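Local structure of glycerate dehydrogenase/glyoxylate reductase (Thermus thermophilus, 2CUK) at residues A108-V113 / I224-A229; L147-M152 / V196-T201; G251-D256 / P276-A281. The protein probably catalyses the NAD(P)H-dependent reduction of glyoxylate and hydroxypyruvate, as a D-isomer specific 2-hydroxyacid dehydrogenase. All blocks are in the same frame, centred on the assembly; numbering follows the deposited sequence.

How the contacts relate
All three contacts reach the same parallel sheet, that of the NAD-binding domain. Strand 224-227 of contact 1 lies between strand 196-199 of contact 2 and strand 249-252 of contact 3, so the centres of contacts 2 and 3 fall farthest apart, about 15 Å, with about 7 Å between their nearest atoms. Contact 1 is about 11 Å from contact 2 and 10 Å from contact 3, centre to centre. It meets them through probable backbone hydrogen bonds, Leu226 N to Val197 O at 2.7 Å and Leu225 O to Gly251 N at 2.9 Å. Contact 2 holds the probable cofactor-binding glycine turn and contact 3 the probably catalytic histidine; contacts 1 and 3 touch the second subunit.

Contact 1. Residues A108-V113 / I224-A229; sequences ALLLAV and ILLNTA
Leu110 and Leu226 form the closest backbone pair, CA to CA 6.9 Å, where helix 108-113 passes over strand 224-227 at 150° between their chain directions, with the axes approaching to 9.1 Å. No hydrogen bond crosses this interface, an aliphatic packing of a helix on one face of the parallel sheet in a Rossmann-type alpha/beta domain. Leu226 carries its middle: with CG anti to its own carbonyl carbon (chi1 -59°), its methyl fork rises to the helix, where CD1 meets Leu110 CB at 3.6 Å while CD2 lies against Leu110 CA at 3.9 Å. Both branches therefore lie against the CA-CB root of Leu110, and not against the tip of its side chain. At one end Val113 and Ile224 reach toward each other tip to tip, Val113 CG1 lying 3.9 Å from Ile224 CD1. At the other end Leu109 and Thr228 slide past each other in opposite senses, Leu109 CD1 coming 3.7 Å from Thr228 CG2. Only the methyl of Thr228 serves this packing; its OG1 is hydrogen-bonded to Thr106 OG1. The strand finishes in an Asx turn, Asn227 OD1 accepting from Ala229 N at 3.1 Å from above the carbonyl plane. Leu110 also rests on Val196 of strand 196-199, and Leu109 and Val113 on Val273 of strand 272-274, while Leu111, directed away from strand 224-227, packs on Ala108 of the second subunit.

Contact 2. Residues L147-M152 / V196-T201; sequences LGLVGM and VVSLHT
Gly148 and Val196 begin a parallel ladder of four backbone hydrogen bonds between strands 147-150 and 196-199, Gly148 N giving to Val196 O at 2.7 Å in an almost straight bond (179° at the hydrogen). Ser198 N to Gly148 O and Val150 N to Ser198 O follow, and His200 N to Val150 O ends the series at 2.9 Å. CA-H...O contacts accompany the ladder, among them Val197 CA to Gly148 O at 3.3 Å. Beyond Val150 the chain turns at Gly151, whose positive phi and closeness to His200 O leave no room for a CB. This strand-turn-helix fits the GxGxxG pattern of a Rossmann fold (Gly151, Gly153, Gly156), consistent with NAD binding at the strand ends. Apolar packing covers both sheet faces. On one, Leu147, its CG anti to the backbone N (chi1 170°), brings CD1 3.5 Å from Val196 CG1, and Leu149 CD2 meets the edge of the His200 ring, 3.7 Å from His200 CD2. On the other, Val150 and Leu199 run side by side, Val150 CB to Leu199 CD2 3.7 Å. His200 NE2 donates weakly to Ser198 OG, and helix 154-165 packs on the ring through Ile155 and Val159.

Contact 3. Residues G251-D256 / P276-A281; sequences GLDVTD and PHIGSA
Asp253 grips two successive backbone amides with its carboxylate: OD1 accepts from Ile278 N through its syn lone pair at 2.8 Å, and OD2 accepts from Gly279 N at the same 2.8 Å. The second donor also comes in on the syn side but stands 34° out of the carboxylate plane. The side chain reaches both because its CG is anti to the backbone N (chi1 -176°), which swings the carboxylate out to the start of the type I turn Ile278-Ala281, a turn closed by Ala281 N to Ile278 O at 2.8 Å. Thr275 OG1 bonds to OD1 as well, so OD1 has two hydrogen-bonded partners and OD2 a third, which together should restrain rotation of the carboxylate. Replacement of Asp253 by an alanine would probably leave the amides of Ile278 and Gly279 without their acceptors and Thr275 OG1 without one of its partners, setting the start of the turn free to move. Segment 251-256 runs off the end of strand 249-252 of the Rossmann-type sheet, and 276-281 follows the neighbouring strand 272-274. In this family the loop after the last of these strands carries the histidine used as acid-base catalyst, and His277 is consistent with that role. Its ring is flanked on two sides: Val254 CG1 makes a CH-pi contact over one face, 4.0 Å from the centroid of the His277 ring, while Asp253 OD2 lies in the ring plane at the edge, 3.7 Å from His277 CD2. From the second subunit, Trp132 meets the same ring with the planes at about 60°, and Arg115 NH2 of that subunit is hydrogen-bonded to Gly279 O.

Contact 1. Residues A108-V113 / I224-A229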
ATOM      1  N   ALA A 108      -2.797   3.159   1.382  1.00 14.13           N
ATOM      2  CA  ALA A 108      -1.454   2.786   0.950  1.00 12.98           C
ATOM      3  C   ALA A 108      -0.423   3.240   1.989  1.00 13.63           C
ATOM      4  O   ALA A 108       0.542   2.528   2.267  1.00 12.88           O
ATOM      5  CB  ALA A 108      -1.150   3.410  -0.405  1.00 12.97           C
ATOM      6  N   LEU A 109      -0.634   4.427   2.556  1.00 13.86           N
ATOM      7  CA  LEU A 109       0.270   4.976   3.564  1.00 14.47           C
ATOM      8  C   LEU A 109       0.156   4.216   4.883  1.00 14.50           C
ATOM      9  O   LEU A 109       1.157   3.980   5.563  1.00 14.14           O
ATOM     10  CB  LEU A 109      -0.022   6.468   3.790  1.00 14.10           C
ATOM     11  CG  LEU A 109       0.433   7.433   2.686  1.00 17.15           C
ATOM     12  CD1 LEU A 109      -0.050   8.852   2.993  1.00 13.65           C
ATOM     13  CD2 LEU A 109       1.955   7.398   2.576  1.00 15.96           C
ATOM     14  N   LEU A 110      -1.061   3.831   5.250  1.00 15.95           N
ATOM     15  CA  LEU A 110      -1.256   3.074   6.482  1.00 15.37           C
ATOM     16  C   LEU A 110      -0.464   1.770   6.381  1.00 15.96           C
ATOM     17  O   LEU A 110       0.281   1.409   7.292  1.00 13.97           O
ATOM     18  CB  LEU A 110      -2.744   2.768   6.695  1.00 17.00           C
ATOM     19  CG  LEU A 110      -3.087   1.728   7.772  1.00 19.02           C
ATOM     20  CD1 LEU A 110      -2.403   2.077   9.086  1.00 22.03           C
ATOM     21  CD2 LEU A 110      -4.590   1.663   7.953  1.00 19.94           C
ATOM     22  N   LEU A 111      -0.622   1.072   5.259  1.00 14.47           N
ATOM     23  CA  LEU A 111       0.074  -0.190   5.036  1.00 13.96           C
ATOM     24  C   LEU A 111       1.572   0.027   4.882  1.00 13.74           C
ATOM     25  O   LEU A 111       2.370  -0.790   5.343  1.00 15.60           O
ATOM     26  CB  LEU A 111      -0.483  -0.887   3.793  1.00 13.44           C
ATOM     27  CG  LEU A 111      -1.904  -1.444   3.928  1.00 15.72           C
ATOM     28  CD1 LEU A 111      -2.460  -1.818   2.559  1.00 15.69           C
ATOM     29  CD2 LEU A 111      -1.872  -2.657   4.850  1.00 16.28           C
ATOM     30  N   ALA A 112       1.955   1.129   4.244  1.00 12.61           N
ATOM     31  CA  ALA A 112       3.366   1.433   4.052  1.00 13.79           C
ATOM     32  C   ALA A 112       4.074   1.559   5.400  1.00 13.69           C
ATOM     33  O   ALA A 112       5.178   1.057   5.576  1.00 14.66           O
ATOM     34  CB  ALA A 112       3.521   2.721   3.265  1.00 14.92           C
ATOM     35  N   VAL A 113       3.428   2.243   6.340  1.00 13.07           N
ATOM     36  CA  VAL A 113       3.975   2.456   7.676  1.00 12.62           C
ATOM     37  C   VAL A 113       3.837   1.215   8.555  1.00 13.70           C
ATOM     38  O   VAL A 113       4.817   0.733   9.119  1.00 13.42           O
ATOM     39  CB  VAL A 113       3.265   3.641   8.386  1.00 13.08           C
ATOM     40  CG1 VAL A 113       3.738   3.755   9.837  1.00 11.97           C
ATOM     41  CG2 VAL A 113       3.547   4.934   7.645  1.00 11.98           C
ATOM     42  N   ILE A 224      -0.172   5.103  15.095  1.00 13.18           N
ATOM     43  CA  ILE A 224       0.231   5.615  13.791  1.00 12.91           C
ATOM     44  C   ILE A 224      -0.638   6.818  13.421  1.00 14.06           C
ATOM     45  O   ILE A 224      -1.852   6.797  13.624  1.00 13.36           O
ATOM     46  CB  ILE A 224       0.045   4.562  12.675  1.00 12.66           C
ATOM     47  CG1 ILE A 224       0.987   3.376  12.899  1.00 12.94           C
ATOM     48  CG2 ILE A 224       0.305   5.208  11.311  1.00 10.30           C
ATOM     49  CD1 ILE A 224       0.755   2.227  11.923  1.00 14.20           C
ATOM     50  N   LEU A 225      -0.011   7.859  12.884  1.00 12.81           N
ATOM     51  CA  LEU A 225      -0.732   9.052  12.450  1.00 14.39           C
ATOM     52  C   LEU A 225      -0.709   9.142  10.929  1.00 13.40           C
ATOM     53  O   LEU A 225       0.343   8.995  10.309  1.00 13.79           O
ATOM     54  CB  LEU A 225      -0.090  10.318  13.020  1.00 13.82           C
ATOM     55  CG  LEU A 225      -0.674  11.627  12.470  1.00 16.29           C
ATOM     56  CD1 LEU A 225      -2.097  11.824  12.986  1.00 18.23           C
ATOM     57  CD2 LEU A 225       0.203  12.797  12.887  1.00 17.81           C
ATOM     58  N   LEU A 226      -1.871   9.394  10.335  1.00 14.10           N
ATOM     59  CA  LEU A 226      -1.979   9.525   8.887  1.00 14.59           C
ATOM     60  C   LEU A 226      -2.599  10.877   8.536  1.00 15.96           C
ATOM     61  O   LEU A 226      -3.561  11.315   9.173  1.00 16.29           O
ATOM     62  CB  LEU A 226      -2.862   8.409   8.314  1.00 15.79           C
ATOM     63  CG  LEU A 226      -2.458   6.950   8.552  1.00 16.79           C
ATOM     64  CD1 LEU A 226      -3.519   6.031   7.965  1.00 16.53           C
ATOM     65  CD2 LEU A 226      -1.097   6.674   7.918  1.00 14.05           C
ATOM     66  N   ASN A 227      -2.042  11.551   7.538  1.00 14.62           N
ATOM     67  CA  ASN A 227      -2.598  12.830   7.110  1.00 14.91           C
ATOM     68  C   ASN A 227      -2.494  13.017   5.603  1.00 15.57           C
ATOM     69  O   ASN A 227      -1.409  13.241   5.065  1.00 15.33           O
ATOM     70  CB  ASN A 227      -1.911  14.005   7.817  1.00 15.17           C
ATOM     71  CG  ASN A 227      -2.543  15.347   7.461  1.00 15.63           C
ATOM     72  OD1 ASN A 227      -3.702  15.407   7.045  1.00 16.41           O
ATOM     73  ND2 ASN A 227      -1.790  16.427   7.636  1.00 18.63           N
ATOM     74  N   THR A 228      -3.630  12.906   4.923  1.00 17.52           N
ATOM     75  CA  THR A 228      -3.675  13.095   3.479  1.00 17.33           C
ATOM     76  C   THR A 228      -4.598  14.279   3.171  1.00 19.13           C
ATOM     77  O   THR A 228      -4.965  14.508   2.017  1.00 18.24           O
ATOM     78  CB  THR A 228      -4.206  11.837   2.756  1.00 17.28           C
ATOM     79  OG1 THR A 228      -5.518  11.516   3.242  1.00 17.02           O
ATOM     80  CG2 THR A 228      -3.269  10.651   2.991  1.00 14.88           C
ATOM     81  N   ALA A 229      -4.951  15.033   4.213  1.00 19.47           N
ATOM     82  CA  ALA A 229      -5.838  16.194   4.085  1.00 20.20           C
ATOM     83  C   ALA A 229      -5.104  17.521   3.862  1.00 21.23           C
ATOM     84  O   ALA A 229      -4.873  17.921   2.725  1.00 20.68           O
ATOM     85  CB  ALA A 229      -6.733  16.298   5.321  1.00 22.17           C
TER

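Contact 2. Residues L147-M152 / V196-T201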
ATOM      1  N   LEU A 147      -9.172   2.066  13.987  1.00 15.18           N
ATOM      2  CA  LEU A 147      -8.852   3.214  13.155  1.00 15.06           C
ATOM      3  C   LEU A 147      -9.774   4.344  13.589  1.00 14.94           C
ATOM      4  O   LEU A 147     -10.997   4.187  13.610  1.00 16.45           O
ATOM      5  CB  LEU A 147      -9.095   2.903  11.676  1.00 14.03           C
ATOM      6  CG  LEU A 147      -9.019   4.106  10.732  1.00 15.78           C
ATOM      7  CD1 LEU A 147      -7.597   4.651  10.698  1.00 17.03           C
ATOM      8  CD2 LEU A 147      -9.461   3.676   9.326  1.00 14.61           C
ATOM      9  N   GLY A 148      -9.179   5.470  13.958  1.00 13.69           N
ATOM     10  CA  GLY A 148      -9.953   6.617  14.376  1.00 15.92           C
ATOM     11  C   GLY A 148      -9.834   7.696  13.323  1.00 15.92           C
ATOM     12  O   GLY A 148      -8.742   8.176  13.038  1.00 14.49           O
ATOM     13  N   LEU A 149     -10.962   8.068  12.737  1.00 16.57           N
ATOM     14  CA  LEU A 149     -10.988   9.091  11.706  1.00 18.41           C
ATOM     15  C   LEU A 149     -11.430  10.428  12.288  1.00 18.75           C
ATOM     16  O   LEU A 149     -12.420  10.490  13.012  1.00 18.72           O
ATOM     17  CB  LEU A 149     -11.955   8.672  10.594  1.00 21.54           C
ATOM     18  CG  LEU A 149     -11.660   7.308   9.965  1.00 25.08           C
ATOM     19  CD1 LEU A 149     -12.892   6.785   9.253  1.00 27.84           C
ATOM     20  CD2 LEU A 149     -10.485   7.436   9.010  1.00 26.63           C
ATOM     21  N   VAL A 150     -10.684  11.487  11.982  1.00 18.48           N
ATOM     22  CA  VAL A 150     -11.021  12.828  12.446  1.00 21.84           C
ATOM     23  C   VAL A 150     -11.587  13.528  11.220  1.00 23.57           C
ATOM     24  O   VAL A 150     -10.841  14.014  10.367  1.00 23.45           O
ATOM     25  CB  VAL A 150      -9.783  13.596  12.948  1.00 20.09           C
ATOM     26  CG1 VAL A 150     -10.181  14.998  13.382  1.00 23.76           C
ATOM     27  CG2 VAL A 150      -9.147  12.854  14.104  1.00 21.18           C
ATOM     28  N   GLY A 151     -12.915  13.561  11.142  1.00 24.97           N
ATOM     29  CA  GLY A 151     -13.594  14.152  10.004  1.00 25.69           C
ATOM     30  C   GLY A 151     -14.164  12.972   9.237  1.00 26.71           C
ATOM     31  O   GLY A 151     -13.424  12.047   8.901  1.00 26.94           O
ATOM     32  N   MET A 152     -15.468  12.978   8.975  1.00 25.58           N
ATOM     33  CA  MET A 152     -16.094  11.866   8.265  1.00 25.72           C
ATOM     34  C   MET A 152     -16.854  12.228   7.005  1.00 24.34           C
ATOM     35  O   MET A 152     -18.003  11.823   6.836  1.00 24.81           O
ATOM     36  CB  MET A 152     -17.030  11.091   9.194  1.00 26.04           C
ATOM     37  CG  MET A 152     -16.360   9.941   9.911  1.00 31.08           C
ATOM     38  SD  MET A 152     -15.632   8.734   8.781  1.00 29.80           S
ATOM     39  CE  MET A 152     -16.597   7.294   9.140  1.00 30.15           C
ATOM     40  N   VAL A 196      -4.697   3.787  15.089  1.00 16.56           N
ATOM     41  CA  VAL A 196      -4.324   4.563  13.913  1.00 15.75           C
ATOM     42  C   VAL A 196      -5.252   5.771  13.841  1.00 15.47           C
ATOM     43  O   VAL A 196      -6.469   5.621  13.901  1.00 17.66           O
ATOM     44  CB  VAL A 196      -4.502   3.759  12.601  1.00 14.46           C
ATOM     45  CG1 VAL A 196      -4.127   4.632  11.406  1.00 11.46           C
ATOM     46  CG2 VAL A 196      -3.646   2.497  12.632  1.00 16.59           C
ATOM     47  N   VAL A 197      -4.683   6.964  13.736  1.00 16.81           N
ATOM     48  CA  VAL A 197      -5.487   8.176  13.621  1.00 16.61           C
ATOM     49  C   VAL A 197      -5.286   8.739  12.221  1.00 15.86           C
ATOM     50  O   VAL A 197      -4.157   8.986  11.808  1.00 15.23           O
ATOM     51  CB  VAL A 197      -5.059   9.256  14.641  1.00 15.90           C
ATOM     52  CG1 VAL A 197      -5.878  10.527  14.417  1.00 14.37           C
ATOM     53  CG2 VAL A 197      -5.245   8.740  16.068  1.00 16.59           C
ATOM     54  N   SER A 198      -6.377   8.939  11.488  1.00 15.78           N
ATOM     55  CA  SER A 198      -6.285   9.479  10.136  1.00 14.32           C
ATOM     56  C   SER A 198      -7.084  10.775  10.056  1.00 16.43           C
ATOM     57  O   SER A 198      -8.241  10.835  10.491  1.00 14.87           O
ATOM     58  CB  SER A 198      -6.815   8.462   9.116  1.00 15.19           C
ATOM     59  OG  SER A 198      -6.520   8.874   7.790  1.00 14.67           O
ATOM     60  N   LEU A 199      -6.462  11.815   9.509  1.00 13.40           N
ATOM     61  CA  LEU A 199      -7.103  13.119   9.400  1.00 17.22           C
ATOM     62  C   LEU A 199      -7.811  13.324   8.066  1.00 18.15           C
ATOM     63  O   LEU A 199      -7.248  13.062   6.998  1.00 18.00           O
ATOM     64  CB  LEU A 199      -6.066  14.223   9.623  1.00 14.64           C
ATOM     65  CG  LEU A 199      -5.240  14.033  10.896  1.00 16.15           C
ATOM     66  CD1 LEU A 199      -4.240  15.173  11.032  1.00 15.48           C
ATOM     67  CD2 LEU A 199      -6.166  13.968  12.117  1.00 13.96           C
ATOM     68  N   HIS A 200      -9.055  13.787   8.140  1.00 19.19           N
ATOM     69  CA  HIS A 200      -9.869  14.021   6.949  1.00 22.48           C
ATOM     70  C   HIS A 200     -10.835  15.165   7.202  1.00 24.24           C
ATOM     71  O   HIS A 200     -12.015  15.075   6.866  1.00 27.26           O
ATOM     72  CB  HIS A 200     -10.666  12.760   6.603  1.00 20.83           C
ATOM     73  CG  HIS A 200      -9.812  11.556   6.367  1.00 21.18           C
ATOM     74  ND1 HIS A 200      -9.017  11.415   5.251  1.00 18.98           N
ATOM     75  CD2 HIS A 200      -9.592  10.457   7.128  1.00 20.51           C
ATOM     76  CE1 HIS A 200      -8.344  10.281   5.333  1.00 20.65           C
ATOM     77  NE2 HIS A 200      -8.675   9.681   6.463  1.00 19.53           N
ATOM     78  N   THR A 201     -10.336  16.235   7.807  1.00 26.07           N
ATOM     79  CA  THR A 201     -11.164  17.393   8.106  1.00 26.72           C
ATOM     80  C   THR A 201     -10.567  18.630   7.447  1.00 26.29           C
ATOM     81  O   THR A 201      -9.345  18.774   7.360  1.00 25.08           O
ATOM     82  CB  THR A 201     -11.271  17.623   9.634  1.00 27.82           C
ATOM     83  OG1 THR A 201     -12.222  18.659   9.901  1.00 30.71           O
ATOM     84  CG2 THR A 201      -9.919  18.027  10.213  1.00 26.52           C
TER

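Contact 3. Residues G251-D256 / P276-A281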
ATOM      1  N   GLY A 251       2.378   8.476   8.294  1.00 15.71           N
ATOM      2  CA  GLY A 251       2.310   8.469   6.841  1.00 15.22           C
ATOM      3  C   GLY A 251       1.691   9.789   6.420  1.00 16.64           C
ATOM      4  O   GLY A 251       0.520  10.058   6.715  1.00 15.91           O
ATOM      5  N   LEU A 252       2.463  10.619   5.730  1.00 16.23           N
ATOM      6  CA  LEU A 252       1.970  11.928   5.320  1.00 16.80           C
ATOM      7  C   LEU A 252       2.023  12.185   3.823  1.00 17.31           C
ATOM      8  O   LEU A 252       3.040  11.940   3.181  1.00 19.03           O
ATOM      9  CB  LEU A 252       2.786  13.024   6.007  1.00 16.19           C
ATOM     10  CG  LEU A 252       3.085  12.892   7.499  1.00 16.78           C
ATOM     11  CD1 LEU A 252       4.043  14.008   7.898  1.00 17.00           C
ATOM     12  CD2 LEU A 252       1.796  12.951   8.309  1.00 13.52           C
ATOM     13  N   ASP A 253       0.929  12.703   3.276  1.00 17.91           N
ATOM     14  CA  ASP A 253       0.886  13.040   1.861  1.00 16.54           C
ATOM     15  C   ASP A 253       0.866  14.566   1.764  1.00 18.03           C
ATOM     16  O   ASP A 253       1.023  15.139   0.688  1.00 17.19           O
ATOM     17  CB  ASP A 253      -0.358  12.470   1.190  1.00 17.06           C
ATOM     18  CG  ASP A 253      -0.374  12.734  -0.303  1.00 17.85           C
ATOM     19  OD1 ASP A 253       0.614  12.351  -0.962  1.00 17.02           O
ATOM     20  OD2 ASP A 253      -1.359  13.321  -0.813  1.00 17.38           O
ATOM     21  N   VAL A 254       0.662  15.213   2.908  1.00 17.17           N
ATOM     22  CA  VAL A 254       0.628  16.671   2.985  1.00 17.84           C
ATOM     23  C   VAL A 254       1.485  17.091   4.172  1.00 17.90           C
ATOM     24  O   VAL A 254       1.518  16.403   5.192  1.00 17.85           O
ATOM     25  CB  VAL A 254      -0.819  17.199   3.171  1.00 18.95           C
ATOM     26  CG1 VAL A 254      -1.679  16.779   1.988  1.00 20.42           C
ATOM     27  CG2 VAL A 254      -1.415  16.682   4.482  1.00 16.59           C
ATOM     28  N   THR A 255       2.182  18.214   4.037  1.00 18.45           N
ATOM     29  CA  THR A 255       3.053  18.688   5.105  1.00 21.05           C
ATOM     30  C   THR A 255       2.980  20.197   5.328  1.00 23.73           C
ATOM     31  O   THR A 255       2.280  20.918   4.614  1.00 23.90           O
ATOM     32  CB  THR A 255       4.527  18.321   4.811  1.00 21.12           C
ATOM     33  OG1 THR A 255       4.968  19.021   3.640  1.00 18.68           O
ATOM     34  CG2 THR A 255       4.670  16.820   4.570  1.00 18.42           C
ATOM     35  N   ASP A 256       3.717  20.657   6.333  1.00 25.42           N
ATOM     36  CA  ASP A 256       3.791  22.071   6.681  1.00 27.44           C
ATOM     37  C   ASP A 256       5.208  22.335   7.193  1.00 27.96           C
ATOM     38  O   ASP A 256       5.590  21.860   8.267  1.00 26.87           O
ATOM     39  CB  ASP A 256       2.771  22.413   7.772  1.00 30.23           C
ATOM     40  CG  ASP A 256       2.702  23.908   8.058  1.00 34.36           C
ATOM     41  OD1 ASP A 256       3.770  24.549   8.122  1.00 37.18           O
ATOM     42  OD2 ASP A 256       1.585  24.440   8.227  1.00 35.69           O
ATOM     43  N   PRO A 276       4.815  13.197  -1.848  1.00 18.46           N
ATOM     44  CA  PRO A 276       4.626  14.570  -2.319  1.00 18.32           C
ATOM     45  C   PRO A 276       3.231  15.019  -2.767  1.00 18.50           C
ATOM     46  O   PRO A 276       3.050  15.443  -3.904  1.00 17.51           O
ATOM     47  CB  PRO A 276       5.661  14.677  -3.436  1.00 16.82           C
ATOM     48  CG  PRO A 276       5.584  13.307  -4.060  1.00 17.76           C
ATOM     49  CD  PRO A 276       5.518  12.380  -2.857  1.00 18.55           C
ATOM     50  N   HIS A 277       2.257  14.940  -1.866  1.00 17.21           N
ATOM     51  CA  HIS A 277       0.893  15.373  -2.161  1.00 18.45           C
ATOM     52  C   HIS A 277       0.356  14.764  -3.451  1.00 17.36           C
ATOM     53  O   HIS A 277      -0.056  15.479  -4.373  1.00 16.57           O
ATOM     54  CB  HIS A 277       0.852  16.903  -2.253  1.00 21.32           C
ATOM     55  CG  HIS A 277      -0.500  17.491  -1.995  1.00 24.25           C
ATOM     56  ND1 HIS A 277      -0.748  18.845  -2.063  1.00 26.50           N
ATOM     57  CD2 HIS A 277      -1.686  16.906  -1.706  1.00 23.48           C
ATOM     58  CE1 HIS A 277      -2.028  19.070  -1.831  1.00 26.33           C
ATOM     59  NE2 HIS A 277      -2.619  17.909  -1.610  1.00 25.01           N
ATOM     60  N   ILE A 278       0.354  13.439  -3.504  1.00 16.56           N
ATOM     61  CA  ILE A 278      -0.121  12.720  -4.674  1.00 17.87           C
ATOM     62  C   ILE A 278      -1.420  11.975  -4.394  1.00 16.03           C
ATOM     63  O   ILE A 278      -1.804  11.073  -5.138  1.00 18.24           O
ATOM     64  CB  ILE A 278       0.947  11.723  -5.164  1.00 19.33           C
ATOM     65  CG1 ILE A 278       1.394  10.824  -4.006  1.00 21.59           C
ATOM     66  CG2 ILE A 278       2.128  12.488  -5.737  1.00 20.38           C
ATOM     67  CD1 ILE A 278       2.452   9.794  -4.375  1.00 23.52           C
ATOM     68  N   GLY A 279      -2.101  12.369  -3.323  1.00 15.12           N
ATOM     69  CA  GLY A 279      -3.353  11.728  -2.959  1.00 15.80           C
ATOM     70  C   GLY A 279      -4.344  11.508  -4.093  1.00 15.15           C
ATOM     71  O   GLY A 279      -4.946  10.441  -4.185  1.00 15.98           O
ATOM     72  N   SER A 280      -4.519  12.504  -4.957  1.00 14.30           N
ATOM     73  CA  SER A 280      -5.468  12.384  -6.068  1.00 15.45           C
ATOM     74  C   SER A 280      -4.794  12.003  -7.376  1.00 14.67           C
ATOM     75  O   SER A 280      -5.418  12.052  -8.434  1.00 15.80           O
ATOM     76  CB  SER A 280      -6.211  13.705  -6.275  1.00 12.86           C
ATOM     77  OG  SER A 280      -5.321  14.719  -6.719  1.00 18.54           O
ATOM     78  N   ALA A 281      -3.532  11.596  -7.298  1.00 13.39           N
ATOM     79  CA  ALA A 281      -2.765  11.264  -8.491  1.00 15.29           C
ATOM     80  C   ALA A 281      -3.076   9.957  -9.220  1.00 17.22           C
ATOM     81  O   ALA A 281      -2.170   9.201  -9.572  1.00 17.76           O
ATOM     82  CB  ALA A 281      -1.275  11.338  -8.175  1.00 15.23           C
TER